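Local coordinates for coclaurine N-methyltransferase (Coptis japonica, PDB 6GKV), which catalyses N-methylation of coclaurine and related tetrahydroisoquinolines in alkaloid biosynthesis, with S-adenosyl-L-methionine as the probable methyl donor, at residues H227-Y237 with M256-F264; K146-V157 with N174-I182. All blocks are in the same frame, centred on the assembly; numbering follows the deposited sequence.

Contact 1. Residues H227-Y237 with M256-F264; sequences HICHKTFAYHY and MIIPSASFF
I258 is the main bump of this contact, filling a hollow formed by I228, H230, Y235 and Y237. Its CB sits over one face of the Y235 ring, 3.9 Å from the centroid, and its CG1 lies against CZ of Y235 and touches CD1 of Y237. The CG2 branch, placed anti to the backbone N, turns instead to the backbone N of H230, while CD1 meets CD1 of I228 at 3.6 Å. The Y235 hydroxyl, at the rim of this packing, is hydrogen-bonded to W342.

A second knob is F264, whose CD2-CE2 edge drives into the face of H227 in a T-shaped pair, with planes at 85° and CE2 3.3 Å above the middle of the imidazole. The rotation of H227 is fixed by its own ND1, which donates to I228 O at 3.0 Å from above the carbonyl plane. Smaller groups complete the packing: the methyl of A234 fits against CE1 of F263 at 3.6 Å, and that of A261 against SG of C229.

Paired backbone bonds join Y235 and I258, with Y235 N to I258 O at 2.7 Å, and Y237 N extends the ladder to M256 O. Further along, H230 N donates to P259 O and A261 N to H230 O, just where S260 to F263 form a type I turn. Y44 of the second subunit packs on K231 and A261. The arrangement is a short two-stranded antiparallel ribbon beside the end of strand 221-230, and through I258 it lines the pocket holding N-methylheliamine.

Contact 2. Residues K146-V157 with N174-I182; sequences KNCRVTAVTNSV and NVEVKLADI. With SAH (S-adenosyl-L-homocysteine), chain C.
A right-handed beta-alpha-beta unit of the Rossmann-like methyltransferase fold brings strands 149-154 and 176-179 together in parallel, and the loops at their C-terminal ends receive the adenine of S-adenosyl-L-homocysteine. The strand bonds are nearly straight in the middle, as in K178 N to A152 O at 2.8 Å with 173° at the hydrogen, and the last, A180 N to T154 O, is 2.7 Å long.

On one face the methyl CG2 of T151 lies against the aliphatic chain of K178, whose bent end brings NZ to E176 OE2 in a 2.5 Å salt bridge. On the same face CG1 of V153, anti to the backbone N (chi1 -176°), packs on CG1 of I182. On the opposite face, near the strand ends, L179 CD1 curls over the backbone of S156, 3.5 Å from its C.

D181 OD1 accepts a hydrogen bond from SAH N6 at 3.3 Å, and I182 N gives a weak one to N1. The N155 side chain lies over one face of the adenine six-membered ring, its CG 3.6 Å from SAH C2, while its CB touches A180 O. With an alanine here the amide is gone, and that face of the adenine would probably lose its cover and be held less firmly.

Strand 126-130 borders strand 149-154 along its other edge, leaving 176-179 outermost in the sheet. Helix 157-168 packs on V175 and V177, and helix 136-143 on V150 and A152.

Overall arrangement
From the N terminus, the chain passes through its leading helices and strand 126-130 before reaching contact 2, which closes the short loop through helix 157-168. Strand 191-197 and helix 206-215 follow, and strand 221-230 then leads into contact 1, which closes a loop of 18 residues lacking helix and strand. The two contacts follow in series, neither nesting nor crossing. Their centres are about 27 Å apart, on opposite sides of the chain's centre, yet both reach the same mixed sheet: contact 2 forms one outer edge at the cofactor's adenine, whereas contact 1 extends from strand 221-230 to the alkaloid pocket and the helices 21-39 and 44-58.

Contact 1. Residues H227-Y237 with M256-F264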
loop_
_atom_site.group_PDB
_atom_site.type_symbol
_atom_site.label_atom_id
_atom_site.label_comp_id
_atom_site.label_asym_id
_atom_site.label_seq_id
_atom_site.Cartn_x
_atom_site.Cartn_y
_atom_site.Cartn_z
ATOM N N HIS A 227 -2.878 -13.367 -5.064
ATOM C CA HIS A 227 -3.833 -12.812 -5.999
ATOM C C HIS A 227 -3.091 -12.133 -7.115
ATOM O O HIS A 227 -2.056 -11.529 -6.886
ATOM C CB HIS A 227 -4.767 -11.817 -5.333
ATOM C CG HIS A 227 -4.068 -10.643 -4.729
ATOM N ND1 HIS A 227 -3.939 -9.439 -5.387
ATOM C CD2 HIS A 227 -3.477 -10.479 -3.522
ATOM C CE1 HIS A 227 -3.303 -8.581 -4.609
ATOM N NE2 HIS A 227 -3.011 -9.185 -3.471
ATOM N N ILE A 228 -3.606 -12.232 -8.327
ATOM C CA ILE A 228 -3.004 -11.482 -9.397
ATOM C C ILE A 228 -3.390 -10.026 -9.134
ATOM O O ILE A 228 -4.337 -9.772 -8.391
ATOM C CB ILE A 228 -3.468 -11.995 -10.777
ATOM C CG1 ILE A 228 -4.992 -12.079 -10.835
ATOM C CG2 ILE A 228 -2.889 -13.376 -11.012
ATOM C CD1 ILE A 228 -5.669 -10.802 -11.228
ATOM N N CYS A 229 -2.662 -9.073 -9.713
ATOM C CA CYS A 229 -2.949 -7.662 -9.461
ATOM C C CYS A 229 -2.427 -6.779 -10.575
ATOM O O CYS A 229 -1.723 -7.261 -11.477
ATOM C CB CYS A 229 -2.320 -7.230 -8.146
ATOM S SG CYS A 229 -0.530 -7.269 -8.246
ATOM N N HIS A 230 -2.795 -5.498 -10.538
ATOM C CA HIS A 230 -1.966 -4.500 -11.186
ATOM C C HIS A 230 -1.175 -3.774 -10.101
ATOM O O HIS A 230 -1.681 -3.544 -9.002
ATOM C CB HIS A 230 -2.770 -3.500 -12.009
ATOM C CG HIS A 230 -1.895 -2.478 -12.675
ATOM N ND1 HIS A 230 -1.588 -1.271 -12.089
ATOM C CD2 HIS A 230 -1.203 -2.525 -13.844
ATOM C CE1 HIS A 230 -0.776 -0.595 -12.894
ATOM N NE2 HIS A 230 -0.530 -1.334 -13.960
ATOM N N LYS A 231 0.058 -3.402 -10.398
ATOM C CA LYS A 231 0.942 -2.905 -9.339
ATOM C C LYS A 231 0.406 -1.646 -8.649
ATOM O O LYS A 231 0.676 -1.419 -7.480
ATOM C CB LYS A 231 2.337 -2.638 -9.891
ATOM C CG LYS A 231 2.485 -1.401 -10.784
ATOM C CD LYS A 231 3.981 -1.163 -11.052
ATOM C CE LYS A 231 4.233 -0.260 -12.245
ATOM N NZ LYS A 231 5.630 -0.418 -12.746
ATOM N N THR A 232 -0.420 -0.868 -9.336
ATOM C CA THR A 232 -0.850 0.420 -8.784
ATOM C C THR A 232 -2.355 0.602 -8.581
ATOM O O THR A 232 -2.792 0.978 -7.488
ATOM C CB THR A 232 -0.365 1.522 -9.684
ATOM O OG1 THR A 232 1.045 1.371 -9.827
ATOM C CG2 THR A 232 -0.708 2.889 -9.115
ATOM N N PHE A 233 -3.148 0.364 -9.627
ATOM C CA PHE A 233 -4.576 0.616 -9.503
ATOM C C PHE A 233 -5.383 -0.667 -9.347
ATOM O O PHE A 233 -4.857 -1.775 -9.451
ATOM C CB PHE A 233 -5.109 1.475 -10.676
ATOM C CG PHE A 233 -4.789 0.954 -12.069
ATOM C CD1 PHE A 233 -5.570 -0.028 -12.663
ATOM C CD2 PHE A 233 -3.766 1.526 -12.826
ATOM C CE1 PHE A 233 -5.301 -0.477 -13.953
ATOM C CE2 PHE A 233 -3.498 1.080 -14.124
ATOM C CZ PHE A 233 -4.264 0.075 -14.678
ATOM N N ALA A 234 -6.656 -0.512 -9.024
ATOM C CA ALA A 234 -7.512 -1.666 -8.811
ATOM C C ALA A 234 -8.813 -1.428 -9.555
ATOM O O ALA A 234 -9.190 -0.271 -9.783
ATOM C CB ALA A 234 -7.761 -1.896 -7.318
ATOM N N TYR A 235 -9.495 -2.504 -9.949
ATOM C CA TYR A 235 -10.755 -2.320 -10.678
ATOM C C TYR A 235 -11.604 -3.568 -10.854
ATOM O O TYR A 235 -11.094 -4.692 -11.014
ATOM C CB TYR A 235 -10.487 -1.703 -12.060
ATOM C CG TYR A 235 -9.519 -2.460 -12.961
ATOM C CD1 TYR A 235 -8.155 -2.486 -12.694
ATOM C CD2 TYR A 235 -9.968 -3.106 -14.108
ATOM C CE1 TYR A 235 -7.264 -3.159 -13.529
ATOM C CE2 TYR A 235 -9.094 -3.779 -14.942
ATOM C CZ TYR A 235 -7.737 -3.793 -14.650
ATOM O OH TYR A 235 -6.863 -4.451 -15.473
ATOM N N HIS A 236 -12.916 -3.354 -10.786
ATOM C CA HIS A 236 -13.893 -4.343 -11.250
ATOM C C HIS A 236 -13.562 -4.690 -12.702
ATOM O O HIS A 236 -13.278 -3.780 -13.496
ATOM C CB HIS A 236 -15.328 -3.803 -11.183
ATOM C CG HIS A 236 -15.887 -3.653 -9.800
ATOM N ND1 HIS A 236 -16.345 -4.727 -9.059
ATOM C CD2 HIS A 236 -16.143 -2.550 -9.054
ATOM C CE1 HIS A 236 -16.821 -4.295 -7.906
ATOM N NE2 HIS A 236 -16.712 -2.974 -7.875
ATOM N N TYR A 237 -13.580 -5.971 -13.073
ATOM C CA TYR A 237 -13.346 -6.287 -14.490
ATOM C C TYR A 237 -14.655 -6.065 -15.253
ATOM O O TYR A 237 -15.377 -7.008 -15.549
ATOM C CB TYR A 237 -12.750 -7.713 -14.683
ATOM C CG TYR A 237 -11.671 -7.672 -15.759
ATOM C CD1 TYR A 237 -10.889 -6.536 -15.854
ATOM C CD2 TYR A 237 -11.388 -8.743 -16.634
ATOM C CE1 TYR A 237 -9.932 -6.391 -16.791
ATOM C CE2 TYR A 237 -10.346 -8.606 -17.600
ATOM C CZ TYR A 237 -9.639 -7.417 -17.662
ATOM O OH TYR A 237 -8.626 -7.150 -18.564
ATOM N N MET A 256 -15.092 -10.977 -11.891
ATOM C CA MET A 256 -13.666 -10.732 -11.681
ATOM C C MET A 256 -13.360 -9.336 -11.179
ATOM O O MET A 256 -13.958 -8.358 -11.635
ATOM C CB MET A 256 -12.882 -10.979 -12.973
ATOM C CG MET A 256 -12.572 -12.446 -13.228
ATOM S SD MET A 256 -11.033 -12.912 -12.415
ATOM C CE MET A 256 -10.176 -11.382 -12.616
ATOM N N ILE A 257 -12.429 -9.265 -10.234
ATOM C CA ILE A 257 -11.842 -8.005 -9.767
ATOM C C ILE A 257 -10.319 -8.065 -9.935
ATOM O O ILE A 257 -9.694 -9.106 -9.691
ATOM C CB ILE A 257 -12.187 -7.706 -8.288
ATOM C CG1 ILE A 257 -13.581 -7.109 -8.159
ATOM C CG2 ILE A 257 -11.251 -6.705 -7.707
ATOM C CD1 ILE A 257 -13.997 -6.901 -6.716
ATOM N N ILE A 258 -9.733 -6.972 -10.417
ATOM C CA ILE A 258 -8.275 -6.857 -10.426
ATOM C C ILE A 258 -7.828 -5.930 -9.301
ATOM O O ILE A 258 -7.989 -4.702 -9.407
ATOM C CB ILE A 258 -7.742 -6.316 -11.765
ATOM C CG1 ILE A 258 -8.341 -7.111 -12.922
ATOM C CG2 ILE A 258 -6.210 -6.345 -11.778
ATOM C CD1 ILE A 258 -7.926 -8.568 -12.929
ATOM N N PRO A 259 -7.307 -6.508 -8.205
ATOM C CA PRO A 259 -6.852 -5.646 -7.102
ATOM C C PRO A 259 -5.510 -4.957 -7.411
ATOM O O PRO A 259 -4.752 -5.400 -8.266
ATOM C CB PRO A 259 -6.720 -6.623 -5.902
ATOM C CG PRO A 259 -7.093 -8.021 -6.426
ATOM C CD PRO A 259 -7.049 -7.944 -7.945
ATOM N N SER A 260 -5.240 -3.849 -6.742
ATOM C CA SER A 260 -3.876 -3.320 -6.668
ATOM C C SER A 260 -3.023 -4.283 -5.891
ATOM O O SER A 260 -3.535 -5.084 -5.103
ATOM C CB SER A 260 -3.856 -1.966 -5.979
ATOM O OG SER A 260 -4.495 -2.108 -4.719
ATOM N N ALA A 261 -1.717 -4.197 -6.085
ATOM C CA ALA A 261 -0.812 -5.005 -5.278
ATOM C C ALA A 261 -0.957 -4.653 -3.793
ATOM O O ALA A 261 -0.734 -5.502 -2.937
ATOM C CB ALA A 261 0.619 -4.830 -5.742
ATOM N N SER A 262 -1.368 -3.417 -3.504
ATOM C CA SER A 262 -1.543 -2.920 -2.125
ATOM C C SER A 262 -2.890 -3.215 -1.480
ATOM O O SER A 262 -3.148 -2.749 -0.372
ATOM C CB SER A 262 -1.371 -1.404 -2.098
ATOM O OG SER A 262 -2.540 -0.794 -2.648
ATOM N N PHE A 263 -3.751 -3.952 -2.172
ATOM C CA PHE A 263 -5.193 -3.864 -1.912
ATOM C C PHE A 263 -5.611 -4.401 -0.544
ATOM O O PHE A 263 -6.375 -3.758 0.178
ATOM C CB PHE A 263 -5.997 -4.591 -3.024
ATOM C CG PHE A 263 -7.388 -4.029 -3.220
ATOM C CD1 PHE A 263 -7.559 -2.729 -3.678
ATOM C CD2 PHE A 263 -8.511 -4.785 -2.947
ATOM C CE1 PHE A 263 -8.836 -2.198 -3.856
ATOM C CE2 PHE A 263 -9.808 -4.264 -3.117
ATOM C CZ PHE A 263 -9.973 -2.978 -3.552
ATOM N N PHE A 264 -5.091 -5.559 -0.173
ATOM C CA PHE A 264 -5.544 -6.202 1.035
ATOM C C PHE A 264 -4.834 -5.655 2.249
ATOM O O PHE A 264 -5.181 -5.987 3.375
ATOM C CB PHE A 264 -5.379 -7.700 0.890
ATOM C CG PHE A 264 -6.175 -8.246 -0.251
ATOM C CD1 PHE A 264 -7.558 -8.192 -0.220
ATOM C CD2 PHE A 264 -5.554 -8.767 -1.375
ATOM C CE1 PHE A 264 -8.326 -8.669 -1.287
ATOM C CE2 PHE A 264 -6.309 -9.247 -2.438
ATOM C CZ PHE A 264 -7.700 -9.193 -2.396
HETATM O O HOH W 1 -0.503 -0.936 -5.299
HETATM O O HOH W 2 -15.803 -9.685 -14.220
#

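Contact 2. Residues K146-V157 with N174-I182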
loop_
_atom_site.group_PDB
_atom_site.type_symbol
_atom_site.label_atom_id
_atom_site.label_comp_id
_atom_site.label_asym_id
_atom_site.label_seq_id
_atom_site.Cartn_x
_atom_site.Cartn_y
_atom_site.Cartn_z
ATOM N N LYS A 146 3.963 -35.651 5.732
ATOM C CA LYS A 146 3.072 -36.778 6.035
ATOM C C LYS A 146 2.225 -36.591 7.289
ATOM O O LYS A 146 1.193 -37.244 7.453
ATOM C CB LYS A 146 3.882 -38.065 6.187
ATOM C CG LYS A 146 4.828 -38.342 5.045
ATOM C CD LYS A 146 5.652 -39.602 5.302
ATOM C CE LYS A 146 4.817 -40.857 5.172
ATOM N NZ LYS A 146 5.667 -42.076 5.222
ATOM N N ASN A 147 2.675 -35.720 8.183
ATOM C CA ASN A 147 1.975 -35.523 9.444
ATOM C C ASN A 147 1.219 -34.209 9.455
ATOM O O ASN A 147 0.826 -33.704 10.509
ATOM C CB ASN A 147 2.954 -35.604 10.604
ATOM C CG ASN A 147 3.545 -36.983 10.745
ATOM O OD1 ASN A 147 4.761 -37.155 10.672
ATOM N ND2 ASN A 147 2.683 -37.984 10.923
ATOM N N CYS A 148 1.038 -33.659 8.259
ATOM C CA CYS A 148 0.041 -32.631 8.033
ATOM C C CYS A 148 -1.301 -33.301 7.747
ATOM O O CYS A 148 -1.352 -34.483 7.427
ATOM C CB CYS A 148 0.441 -31.715 6.874
ATOM S SG CYS A 148 1.659 -30.448 7.320
ATOM N N ARG A 149 -2.383 -32.541 7.880
ATOM C CA ARG A 149 -3.720 -33.032 7.564
ATOM C C ARG A 149 -4.407 -31.959 6.734
ATOM O O ARG A 149 -5.106 -31.082 7.243
ATOM C CB ARG A 149 -4.461 -33.393 8.862
ATOM C CG ARG A 149 -5.985 -33.467 8.867
ATOM C CD ARG A 149 -6.496 -33.331 10.329
ATOM N NE ARG A 149 -5.684 -32.414 11.145
ATOM C CZ ARG A 149 -4.692 -32.775 11.969
ATOM N NH1 ARG A 149 -4.362 -34.054 12.112
ATOM N NH2 ARG A 149 -4.013 -31.851 12.643
ATOM N N VAL A 150 -4.146 -32.020 5.434
ATOM C CA VAL A 150 -4.595 -30.978 4.541
ATOM C C VAL A 150 -6.085 -31.095 4.330
ATOM O O VAL A 150 -6.615 -32.204 4.205
ATOM C CB VAL A 150 -3.848 -31.037 3.197
ATOM C CG1 VAL A 150 -2.392 -30.796 3.417
ATOM C CG2 VAL A 150 -4.027 -32.393 2.565
ATOM N N THR A 151 -6.760 -29.949 4.312
ATOM C CA THR A 151 -8.190 -29.903 4.013
ATOM C C THR A 151 -8.500 -28.990 2.821
ATOM O O THR A 151 -8.221 -27.791 2.848
ATOM C CB THR A 151 -8.999 -29.429 5.227
ATOM O OG1 THR A 151 -8.592 -30.159 6.402
ATOM C CG2 THR A 151 -10.494 -29.615 4.962
ATOM N N ALA A 152 -9.080 -29.554 1.771
ATOM C CA ALA A 152 -9.364 -28.777 0.572
ATOM C C ALA A 152 -10.832 -28.349 0.523
ATOM O O ALA A 152 -11.709 -29.140 0.820
ATOM C CB ALA A 152 -8.997 -29.579 -0.662
ATOM N N VAL A 153 -11.109 -27.099 0.159
ATOM C CA VAL A 153 -12.503 -26.664 0.061
ATOM C C VAL A 153 -12.887 -26.146 -1.323
ATOM O O VAL A 153 -12.272 -25.220 -1.838
ATOM C CB VAL A 153 -12.826 -25.566 1.078
ATOM C CG1 VAL A 153 -14.299 -25.218 0.996
ATOM C CG2 VAL A 153 -12.479 -26.026 2.467
ATOM N N THR A 154 -13.931 -26.738 -1.899
ATOM C CA THR A 154 -14.385 -26.403 -3.246
ATOM C C THR A 154 -15.901 -26.365 -3.333
ATOM O O THR A 154 -16.561 -27.069 -2.601
ATOM C CB THR A 154 -13.899 -27.424 -4.264
ATOM O OG1 THR A 154 -12.517 -27.703 -4.039
ATOM C CG2 THR A 154 -14.048 -26.864 -5.628
ATOM N N ASN A 155 -16.453 -25.558 -4.236
ATOM C CA ASN A 155 -17.879 -25.630 -4.545
ATOM C C ASN A 155 -18.116 -26.329 -5.883
ATOM O O ASN A 155 -19.193 -26.224 -6.480
ATOM C CB ASN A 155 -18.497 -24.232 -4.558
ATOM C CG ASN A 155 -17.934 -23.352 -5.662
ATOM O OD1 ASN A 155 -16.853 -23.612 -6.199
ATOM N ND2 ASN A 155 -18.662 -22.290 -5.993
ATOM N N SER A 156 -17.097 -27.053 -6.335
ATOM C CA SER A 156 -17.077 -27.666 -7.663
ATOM C C SER A 156 -17.045 -29.191 -7.567
ATOM O O SER A 156 -16.035 -29.781 -7.187
ATOM C CB SER A 156 -15.871 -27.136 -8.461
ATOM O OG SER A 156 -15.576 -27.927 -9.591
ATOM N N VAL A 157 -18.169 -29.822 -7.903
ATOM C CA VAL A 157 -18.309 -31.275 -7.812
ATOM C C VAL A 157 -17.251 -32.012 -8.618
ATOM O O VAL A 157 -16.919 -33.154 -8.314
ATOM C CB VAL A 157 -19.693 -31.736 -8.289
ATOM C CG1 VAL A 157 -20.782 -31.170 -7.391
ATOM C CG2 VAL A 157 -19.914 -31.323 -9.738
ATOM N N ASN A 174 -3.518 -37.897 4.525
ATOM C CA ASN A 174 -3.831 -36.540 4.962
ATOM C C ASN A 174 -5.029 -35.875 4.316
ATOM O O ASN A 174 -5.779 -35.156 4.981
ATOM C CB ASN A 174 -2.620 -35.660 4.721
ATOM C CG ASN A 174 -1.333 -36.421 4.843
ATOM O OD1 ASN A 174 -0.493 -36.370 3.946
ATOM N ND2 ASN A 174 -1.157 -37.130 5.961
ATOM N N VAL A 175 -5.199 -36.100 3.020
ATOM C CA VAL A 175 -6.134 -35.295 2.256
ATOM C C VAL A 175 -7.575 -35.550 2.639
ATOM O O VAL A 175 -8.037 -36.684 2.667
ATOM C CB VAL A 175 -5.996 -35.528 0.754
ATOM C CG1 VAL A 175 -6.938 -34.597 0.008
ATOM C CG2 VAL A 175 -4.562 -35.314 0.323
ATOM N N GLU A 176 -8.266 -34.457 2.924
ATOM C CA GLU A 176 -9.696 -34.443 3.148
ATOM C C GLU A 176 -10.288 -33.315 2.296
ATOM O O GLU A 176 -9.702 -32.232 2.225
ATOM C CB GLU A 176 -9.986 -34.245 4.631
ATOM C CG GLU A 176 -11.357 -33.702 4.942
ATOM C CD GLU A 176 -11.510 -33.360 6.408
ATOM O OE1 GLU A 176 -10.660 -33.797 7.211
ATOM O OE2 GLU A 176 -12.477 -32.653 6.754
ATOM N N VAL A 177 -11.415 -33.560 1.626
ATOM C CA VAL A 177 -11.998 -32.538 0.754
ATOM C C VAL A 177 -13.465 -32.252 1.053
ATOM O O VAL A 177 -14.280 -33.172 1.164
ATOM C CB VAL A 177 -11.891 -32.934 -0.726
ATOM C CG1 VAL A 177 -12.319 -31.772 -1.615
ATOM C CG2 VAL A 177 -10.480 -33.375 -1.060
ATOM N N LYS A 178 -13.802 -30.969 1.158
ATOM C CA LYS A 178 -15.159 -30.539 1.504
ATOM C C LYS A 178 -15.820 -29.772 0.362
ATOM O O LYS A 178 -15.199 -28.880 -0.218
ATOM C CB LYS A 178 -15.146 -29.648 2.756
ATOM C CG LYS A 178 -14.380 -30.189 3.949
ATOM C CD LYS A 178 -14.621 -29.305 5.179
ATOM C CE LYS A 178 -14.151 -29.968 6.471
ATOM N NZ LYS A 178 -14.627 -31.378 6.594
ATOM N N LEU A 179 -17.080 -30.087 0.057
ATOM C CA LEU A 179 -17.793 -29.340 -0.975
ATOM C C LEU A 179 -18.677 -28.241 -0.367
ATOM O O LEU A 179 -19.692 -28.532 0.269
ATOM C CB LEU A 179 -18.627 -30.285 -1.834
ATOM C CG LEU A 179 -19.124 -29.763 -3.185
ATOM C CD1 LEU A 179 -18.021 -29.773 -4.249
ATOM C CD2 LEU A 179 -20.312 -30.585 -3.614
ATOM N N ALA A 180 -18.286 -26.978 -0.566
ATOM C CA ALA A 180 -18.963 -25.841 0.072
ATOM C C ALA A 180 -18.843 -24.537 -0.710
ATOM O O ALA A 180 -17.844 -24.302 -1.386
ATOM C CB ALA A 180 -18.417 -25.628 1.481
ATOM N N ASP A 181 -19.868 -23.692 -0.613
ATOM C CA ASP A 181 -19.778 -22.323 -1.101
ATOM C C ASP A 181 -19.093 -21.525 0.008
ATOM O O ASP A 181 -19.624 -21.388 1.109
ATOM C CB ASP A 181 -21.158 -21.752 -1.455
ATOM C CG ASP A 181 -21.102 -20.300 -1.946
ATOM O OD1 ASP A 181 -20.048 -19.854 -2.442
ATOM O OD2 ASP A 181 -22.126 -19.594 -1.846
ATOM N N ILE A 182 -17.894 -21.031 -0.269
ATOM C CA ILE A 182 -17.124 -20.319 0.736
ATOM C C ILE A 182 -17.841 -19.017 1.104
ATOM O O ILE A 182 -17.711 -18.523 2.228
ATOM C CB ILE A 182 -15.686 -20.070 0.234
ATOM C CG1 ILE A 182 -15.008 -21.420 -0.015
ATOM C CG2 ILE A 182 -14.871 -19.245 1.235
ATOM C CD1 ILE A 182 -13.617 -21.329 -0.614
HETATM N N SAH C . -6.521 -22.561 -6.203
HETATM C CA SAH C . -6.526 -23.409 -7.387
HETATM C CB SAH C . -7.477 -22.864 -8.443
HETATM C CG SAH C . -7.604 -21.344 -8.507
HETATM S SD SAH C . -8.934 -20.847 -9.636
HETATM C C SAH C . -5.136 -23.549 -7.987
HETATM O O SAH C . -4.269 -22.745 -7.641
HETATM O OXT SAH C . -4.864 -24.439 -8.812
HETATM C "C5'" SAH C . -10.075 -20.415 -8.293
HETATM C "C4'" SAH C . -10.555 -21.607 -7.456
HETATM O "O4'" SAH C . -11.477 -21.177 -6.466
HETATM C "C3'" SAH C . -11.274 -22.661 -8.288
HETATM O "O3'" SAH C . -10.954 -23.931 -7.780
HETATM C "C2'" SAH C . -12.743 -22.437 -8.031
HETATM O "O2'" SAH C . -13.409 -23.673 -8.098
HETATM C "C1'" SAH C . -12.722 -21.846 -6.623
HETATM N N9 SAH C . -13.860 -20.939 -6.349
HETATM C C8 SAH C . -14.289 -19.853 -7.083
HETATM N N7 SAH C . -15.369 -19.313 -6.461
HETATM C C5 SAH C . -15.637 -20.039 -5.340
HETATM C C6 SAH C . -16.620 -19.943 -4.348
HETATM N N6 SAH C . -17.549 -18.983 -4.387
HETATM N N1 SAH C . -16.629 -20.861 -3.314
HETATM C C2 SAH C . -15.679 -21.867 -3.269
HETATM N N3 SAH C . -14.712 -21.957 -4.249
HETATM C C4 SAH C . -14.696 -21.060 -5.266
#